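Local coordinates for glycosyltransferase (Streptomyces viridochromogenes, PDB 2IUY), which is probably a retaining glycosyltransferase of family GT4 with a UDP-binding site, taking part in the biosynthesis of the antibiotic avilamycin A, at residues P146-P149 with A150-R153; G254-V257 with V258-A262; V269-N273 with G274-E278. All coordinates share one frame; numbering follows the deposited sequence.

Contact 1 (P146-P149 with A150-R153); sequences PVDP and ARYR
Tyr152 lays the CD2-CE2 edge of its ring against Asp148 O and the Val147 methyl CG2. Its CB starts 3.8 Å from Pro149 O. With CG anti to the carbonyl carbon (chi1 -60°), the ring turns back along the chain and its CD2 comes to 3.2 Å from Asp148 O, which lies near the ring plane. CE2 meets Val147 CG2 at 3.4 Å, the methyl approaching obliquely. The same methyl stays near CZ, 3.9 Å away, and the hydroxyl at the tip passes on to Glu260 of helix 256-263, to which it is probably hydrogen-bonded, though the modelled distance is unusually short. Glu260 belongs to the UDP site, so Tyr152 is probably a second-shell residue behind it. The turn that carries this ring is a short 3-10 segment in the connection between the two Rossmann-like domains of the GT-B fold, ahead of strand 165-168. Asp148 opens it with an Asx turn: its carboxylate OD1 takes the N-H of Ala150 at 3.1 Å, the donor standing well above the carboxylate plane. Its backbone O accepts from Arg151 N at 2.8 Å, with an N-H...O angle of 153°, and Pro149 O accepts from Tyr152 N at 2.9 Å. Asp148 is thus gripped to the turn by both side chain and main chain. The Arg151 side chain departs past it with carboxylate and guanidinium planes 90° apart; the two make no salt bridge, and the Arg151 NE pairs instead with Asp41 of helix 31-45. Arg153, beyond the turn, reaches Glu223 and Asp227 of helix 222-231.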
loop_
_atom_site.group_PDB
_atom_site.type_symbol
_atom_site.label_atom_id
_atom_site.label_comp_id
_atom_site.label_asym_id
_atom_site.label_seq_id
_atom_site.Cartn_x
_atom_site.Cartn_y
_atom_site.Cartn_z
ATOM N N PRO A 146 5.169 0.079 -5.213
ATOM C CA PRO A 146 5.406 -0.869 -6.291
ATOM C C PRO A 146 4.383 -1.996 -6.288
ATOM O O PRO A 146 3.771 -2.301 -5.257
ATOM C CB PRO A 146 6.785 -1.455 -5.929
ATOM C CG PRO A 146 6.838 -1.450 -4.460
ATOM C CD PRO A 146 6.039 -0.191 -4.048
ATOM N N VAL A 147 4.235 -2.613 -7.442
ATOM C CA VAL A 147 3.407 -3.756 -7.567
ATOM C C VAL A 147 4.129 -4.760 -8.505
ATOM O O VAL A 147 4.655 -4.377 -9.548
ATOM C CB VAL A 147 1.970 -3.293 -8.006
ATOM C CG1 VAL A 147 1.852 -2.832 -9.476
ATOM C CG2 VAL A 147 0.980 -4.230 -7.555
ATOM N N ASP A 148 4.180 -6.030 -8.097
ATOM C CA ASP A 148 4.710 -7.112 -8.937
ATOM C C ASP A 148 3.536 -7.818 -9.622
ATOM O O ASP A 148 2.749 -8.547 -8.956
ATOM C CB ASP A 148 5.506 -8.081 -8.049
ATOM C CG ASP A 148 6.098 -9.272 -8.811
ATOM O OD1 ASP A 148 6.018 -9.351 -10.064
ATOM O OD2 ASP A 148 6.671 -10.146 -8.118
ATOM N N PRO A 149 3.428 -7.642 -10.950
ATOM C CA PRO A 149 2.333 -8.261 -11.672
ATOM C C PRO A 149 2.226 -9.761 -11.454
ATOM O O PRO A 149 1.094 -10.270 -11.481
ATOM C CB PRO A 149 2.610 -7.936 -13.147
ATOM C CG PRO A 149 3.650 -6.816 -13.134
ATOM C CD PRO A 149 4.315 -6.830 -11.804
ATOM N N ALA A 150 3.347 -10.454 -11.209
ATOM C CA ALA A 150 3.328 -11.915 -10.964
ATOM C C ALA A 150 2.498 -12.261 -9.746
ATOM O O ALA A 150 2.015 -13.361 -9.625
ATOM C CB ALA A 150 4.778 -12.512 -10.820
ATOM N N ARG A 151 2.340 -11.329 -8.821
ATOM C CA ARG A 151 1.560 -11.590 -7.609
ATOM C C ARG A 151 0.065 -11.391 -7.839
ATOM O O ARG A 151 -0.731 -11.685 -6.940
ATOM C CB ARG A 151 2.022 -10.702 -6.442
ATOM C CG ARG A 151 3.353 -11.134 -5.822
ATOM C CD ARG A 151 3.530 -10.694 -4.359
ATOM N NE ARG A 151 4.881 -11.045 -3.883
ATOM C CZ ARG A 151 5.246 -12.149 -3.212
ATOM N NH1 ARG A 151 4.371 -13.088 -2.881
ATOM N NH2 ARG A 151 6.530 -12.324 -2.874
ATOM N N TYR A 152 -0.300 -10.849 -9.004
ATOM C CA TYR A 152 -1.692 -10.499 -9.303
ATOM C C TYR A 152 -2.199 -11.260 -10.515
ATOM O O TYR A 152 -1.409 -11.869 -11.276
ATOM C CB TYR A 152 -1.890 -8.965 -9.438
ATOM C CG TYR A 152 -1.495 -8.304 -8.123
ATOM C CD1 TYR A 152 -2.426 -8.124 -7.079
ATOM C CD2 TYR A 152 -0.162 -7.961 -7.886
ATOM C CE1 TYR A 152 -2.017 -7.585 -5.848
ATOM C CE2 TYR A 152 0.238 -7.436 -6.673
ATOM C CZ TYR A 152 -0.677 -7.249 -5.678
ATOM O OH TYR A 152 -0.193 -6.721 -4.508
ATOM N N ARG A 153 -3.518 -11.229 -10.682
ATOM C CA ARG A 153 -4.129 -11.856 -11.830
ATOM C C ARG A 153 -3.755 -11.090 -13.097
ATOM O O ARG A 153 -3.734 -9.841 -13.131
ATOM C CB ARG A 153 -5.647 -11.957 -11.684
ATOM C CG ARG A 153 -6.146 -12.774 -10.530
ATOM C CD ARG A 153 -5.971 -14.287 -10.705
ATOM N NE ARG A 153 -6.449 -14.972 -9.501
ATOM C CZ ARG A 153 -5.692 -15.685 -8.670
ATOM N NH1 ARG A 153 -4.397 -15.887 -8.924
ATOM N NH2 ARG A 153 -6.250 -16.258 -7.594
HETATM O O HOH W 1 -0.831 -9.082 -13.443
#

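Contact 2 (G254-V257 with V258-A262); sequences GATV and VSEAA
Ser259 holds its OG between its own backbone N and carbonyl carbon (chi1 59°), which brings the hydroxyl back onto Thr256 O; Glu260 sets CG anti to its carbonyl carbon (chi1 -69°) and sends its carboxylate obliquely across the Thr256 side chain. Both belong to the first turns of helix 256-263, the crossover helix of a beta-alpha-beta unit between strands 234-237 and 268-270, and Glu260 is the second glutamate of the EX7E motif of retaining GT4 enzymes. Two donors grip Thr256 O: Ser259 OG at 3.0 Å, close to the carbonyl plane, and Glu260 N at 3.1 Å, nearly in line with the C=O bond. The Glu260 chain then runs extended beyond CG, its CG 3.3 Å from Thr256 O. Its OE1 comes 3.7 Å from Thr256 OG1, neighbours without a hydrogen bond. OE1 forms a salt bridge with Arg225 and OE2 probably bonds to Tyr152 OH, which together would limit the rotation of the carboxylate. Thr256, Val257 and Glu260 are UDP-binding residues of this protein, with no UDP bound to this chain, so this end of the helix faces the nucleotide site. Val257 turns to strand 234-237, while Val257 O receives Ala261 N at 2.9 Å. On another side of the turn, Val258 N reaches back to Ala255 O at 3.0 Å, and Val258 CG2 rests 3.9 Å from Ala255 CB.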
loop_
_atom_site.group_PDB
_atom_site.type_symbol
_atom_site.label_atom_id
_atom_site.label_comp_id
_atom_site.label_asym_id
_atom_site.label_seq_id
_atom_site.Cartn_x
_atom_site.Cartn_y
_atom_site.Cartn_z
ATOM N N GLY A 254 0.042 6.565 0.240
ATOM C CA GLY A 254 0.373 5.862 -0.975
ATOM C C GLY A 254 -0.689 4.963 -1.596
ATOM O O GLY A 254 -0.617 4.673 -2.812
ATOM N N ALA A 255 -1.667 4.515 -0.799
ATOM C CA ALA A 255 -2.848 3.799 -1.313
ATOM C C ALA A 255 -2.497 2.612 -2.211
ATOM O O ALA A 255 -2.678 2.631 -3.423
ATOM C CB ALA A 255 -3.824 4.748 -2.034
ATOM N N THR A 256 -1.967 1.587 -1.583
ATOM C CA THR A 256 -1.531 0.383 -2.250
ATOM C C THR A 256 -2.671 -0.219 -3.112
ATOM O O THR A 256 -2.427 -0.742 -4.188
ATOM C CB THR A 256 -1.026 -0.631 -1.169
ATOM O OG1 THR A 256 -0.361 -1.758 -1.808
ATOM C CG2 THR A 256 -2.188 -1.117 -0.324
ATOM N N VAL A 257 -3.925 -0.088 -2.663
ATOM C CA VAL A 257 -5.062 -0.694 -3.399
ATOM C C VAL A 257 -5.184 -0.154 -4.825
ATOM O O VAL A 257 -5.692 -0.841 -5.680
ATOM C CB VAL A 257 -6.441 -0.504 -2.660
ATOM C CG1 VAL A 257 -7.014 0.942 -2.865
ATOM C CG2 VAL A 257 -7.438 -1.602 -3.079
ATOM N N VAL A 258 -4.692 1.064 -5.070
ATOM C CA VAL A 258 -4.747 1.664 -6.412
ATOM C C VAL A 258 -3.891 0.861 -7.424
ATOM O O VAL A 258 -4.372 0.482 -8.515
ATOM C CB VAL A 258 -4.330 3.174 -6.404
ATOM C CG1 VAL A 258 -4.265 3.782 -7.867
ATOM C CG2 VAL A 258 -5.298 4.019 -5.587
ATOM N N SER A 259 -2.625 0.616 -7.061
ATOM C CA SER A 259 -1.706 -0.131 -7.924
ATOM C C SER A 259 -2.142 -1.580 -8.050
ATOM O O SER A 259 -1.995 -2.191 -9.118
ATOM C CB SER A 259 -0.230 -0.008 -7.443
ATOM O OG SER A 259 -0.123 -0.493 -6.115
ATOM N N GLU A 260 -2.695 -2.121 -6.961
ATOM C CA GLU A 260 -3.221 -3.498 -6.907
ATOM C C GLU A 260 -4.413 -3.712 -7.822
ATOM O O GLU A 260 -4.429 -4.673 -8.571
ATOM C CB GLU A 260 -3.560 -3.907 -5.470
ATOM C CG GLU A 260 -2.254 -4.032 -4.696
ATOM C CD GLU A 260 -2.387 -4.653 -3.348
ATOM O OE1 GLU A 260 -3.094 -4.077 -2.512
ATOM O OE2 GLU A 260 -1.751 -5.725 -3.128
ATOM N N ALA A 261 -5.404 -2.828 -7.744
ATOM C CA ALA A 261 -6.536 -2.904 -8.647
ATOM C C ALA A 261 -6.064 -2.832 -10.085
ATOM O O ALA A 261 -6.391 -3.681 -10.878
ATOM C CB ALA A 261 -7.585 -1.781 -8.308
ATOM N N ALA A 262 -5.265 -1.819 -10.423
ATOM C CA ALA A 262 -4.965 -1.552 -11.817
ATOM C C ALA A 262 -4.103 -2.654 -12.431
ATOM O O ALA A 262 -4.361 -3.119 -13.553
ATOM C CB ALA A 262 -4.295 -0.177 -11.951
#

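Contact 3 (V269-N273 with G274-E278); sequences VGTGN and GCLAE
The CB of Leu276 is directed at the loop that precedes it, and the side chain meets that of Thr271 at a slant, CD1 lying 3.5 Å from Thr271 OG1. Its CB touches two carbonyl oxygens, Thr271 O and Asn273 O, each 3.2 Å away. Asn273 has CG anti to the backbone N (chi1 -170°), which takes the amide past the N of Gly274 and clear of the leucine methyls. Neither amide atom bonds across the bend; OD1 takes the N-H of Glu252, the first glutamate of the EX7E motif, and ND2 gives to Trp250 O and the hydroxyl of Tyr289. The Asn273 side chain therefore ties the bend to the loop ahead of helix 256-263. The bend itself is a type II' beta turn from Asn273 to Leu276, leading from strand 268-270 into helix 276-279 within a beta-alpha-beta unit of the C-terminal Rossmann-like domain. Leu276 N closes it on Asn273 O at 2.8 Å, with an N-H...O angle of 145°. Gly274 occupies the corner with a positive phi of 55°, a conformation that favours glycine. Thr271 OG1 also receives a weak bond from Asn273 N at 3.4 Å and is hydrogen-bonded to Ser239 O. On the outer side Ala277 CB lies 3.3 Å from Gly272 O, and a water donates to both Gly272 O and Gly274 O, bridging the loop.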
loop_
_atom_site.group_PDB
_atom_site.type_symbol
_atom_site.label_atom_id
_atom_site.label_comp_id
_atom_site.label_asym_id
_atom_site.label_seq_id
_atom_site.Cartn_x
_atom_site.Cartn_y
_atom_site.Cartn_z
ATOM N N VAL A 269 -12.072 4.485 -9.092
ATOM C CA VAL A 269 -12.635 5.793 -8.756
ATOM C C VAL A 269 -12.101 6.188 -7.375
ATOM O O VAL A 269 -12.218 5.421 -6.453
ATOM C CB VAL A 269 -14.181 5.744 -8.685
ATOM C CG1 VAL A 269 -14.746 7.104 -8.134
ATOM C CG2 VAL A 269 -14.751 5.373 -10.021
ATOM N N GLY A 270 -11.521 7.372 -7.236
ATOM C CA GLY A 270 -11.118 7.832 -5.927
ATOM C C GLY A 270 -11.402 9.319 -5.687
ATOM O O GLY A 270 -11.767 10.049 -6.588
ATOM N N THR A 271 -11.223 9.741 -4.452
ATOM C CA THR A 271 -11.148 11.145 -4.118
ATOM C C THR A 271 -9.751 11.663 -4.506
ATOM O O THR A 271 -8.952 10.899 -5.058
ATOM C CB THR A 271 -11.356 11.340 -2.622
ATOM O OG1 THR A 271 -10.311 10.630 -1.931
ATOM C CG2 THR A 271 -12.740 10.805 -2.207
ATOM N N GLY A 272 -9.502 12.955 -4.267
ATOM C CA GLY A 272 -8.203 13.558 -4.493
ATOM C C GLY A 272 -7.357 13.630 -3.230
ATOM O O GLY A 272 -6.340 14.335 -3.189
ATOM N N ASN A 273 -7.772 12.909 -2.187
ATOM C CA ASN A 273 -7.053 12.906 -0.925
ATOM C C ASN A 273 -5.614 12.412 -0.998
ATOM O O ASN A 273 -5.351 11.285 -1.514
ATOM C CB ASN A 273 -7.787 12.075 0.126
ATOM C CG ASN A 273 -7.189 12.251 1.495
ATOM O OD1 ASN A 273 -6.360 11.431 1.954
ATOM N ND2 ASN A 273 -7.536 13.370 2.136
ATOM N N GLY A 274 -4.688 13.223 -0.455
ATOM C CA GLY A 274 -3.294 12.777 -0.318
ATOM C C GLY A 274 -2.735 12.315 -1.656
ATOM O O GLY A 274 -2.916 12.962 -2.655
ATOM N N CYS A 275 -2.163 11.128 -1.674
ATOM C CA CYS A 275 -1.582 10.543 -2.899
ATOM C C CYS A 275 -2.611 10.282 -4.009
ATOM O O CYS A 275 -2.251 10.162 -5.188
ATOM C CB CYS A 275 -0.890 9.232 -2.530
ATOM S SG CYS A 275 -2.013 7.841 -2.194
ATOM N N LEU A 276 -3.889 10.156 -3.655
ATOM C CA LEU A 276 -4.895 9.813 -4.669
ATOM C C LEU A 276 -4.973 10.778 -5.860
ATOM O O LEU A 276 -5.139 10.357 -7.014
ATOM C CB LEU A 276 -6.257 9.604 -4.023
ATOM C CG LEU A 276 -6.216 8.478 -2.967
ATOM C CD1 LEU A 276 -7.557 8.452 -2.229
ATOM C CD2 LEU A 276 -5.920 7.088 -3.596
ATOM N N ALA A 277 -4.856 12.070 -5.585
ATOM C CA ALA A 277 -4.790 13.081 -6.652
ATOM C C ALA A 277 -3.708 12.754 -7.721
ATOM O O ALA A 277 -3.849 13.105 -8.892
ATOM C CB ALA A 277 -4.566 14.492 -6.022
ATOM N N GLU A 278 -2.646 12.090 -7.294
ATOM C CA GLU A 278 -1.437 11.842 -8.118
ATOM C C GLU A 278 -1.533 10.566 -8.934
ATOM O O GLU A 278 -1.028 10.504 -10.070
ATOM C CB GLU A 278 -0.177 11.800 -7.214
ATOM C CG GLU A 278 0.272 13.207 -6.675
ATOM C CD GLU A 278 1.261 13.105 -5.499
ATOM O OE1 GLU A 278 2.306 12.452 -5.643
ATOM O OE2 GLU A 278 0.974 13.640 -4.415
HETATM O O HOH W 2 -3.344 15.577 -2.793
#

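In the fold
Contacts 2 and 3 lie in consecutive beta-alpha-beta units of the C-terminal domain and touch through Ala255 and Val258, which pack on Leu276 and Cys275. Contact 1 belongs to the interdomain connection and meets contact 2 through Tyr152 and Glu260; it does not touch contact 3, their nearest atoms being about 11 Å apart. Contact 2 lies nearest the centre of the chain, and none of its touching residues is exposed; contacts 1 and 3, farther out, each have one exposed residue. Their chemistry follows: a carboxylate and main-chain bonds hold the 3-10 turn, on which an aromatic ring packs, main-chain and hydroxyl bonds the nucleotide-facing helix, and a glycine turn with a bridging water the outer loop.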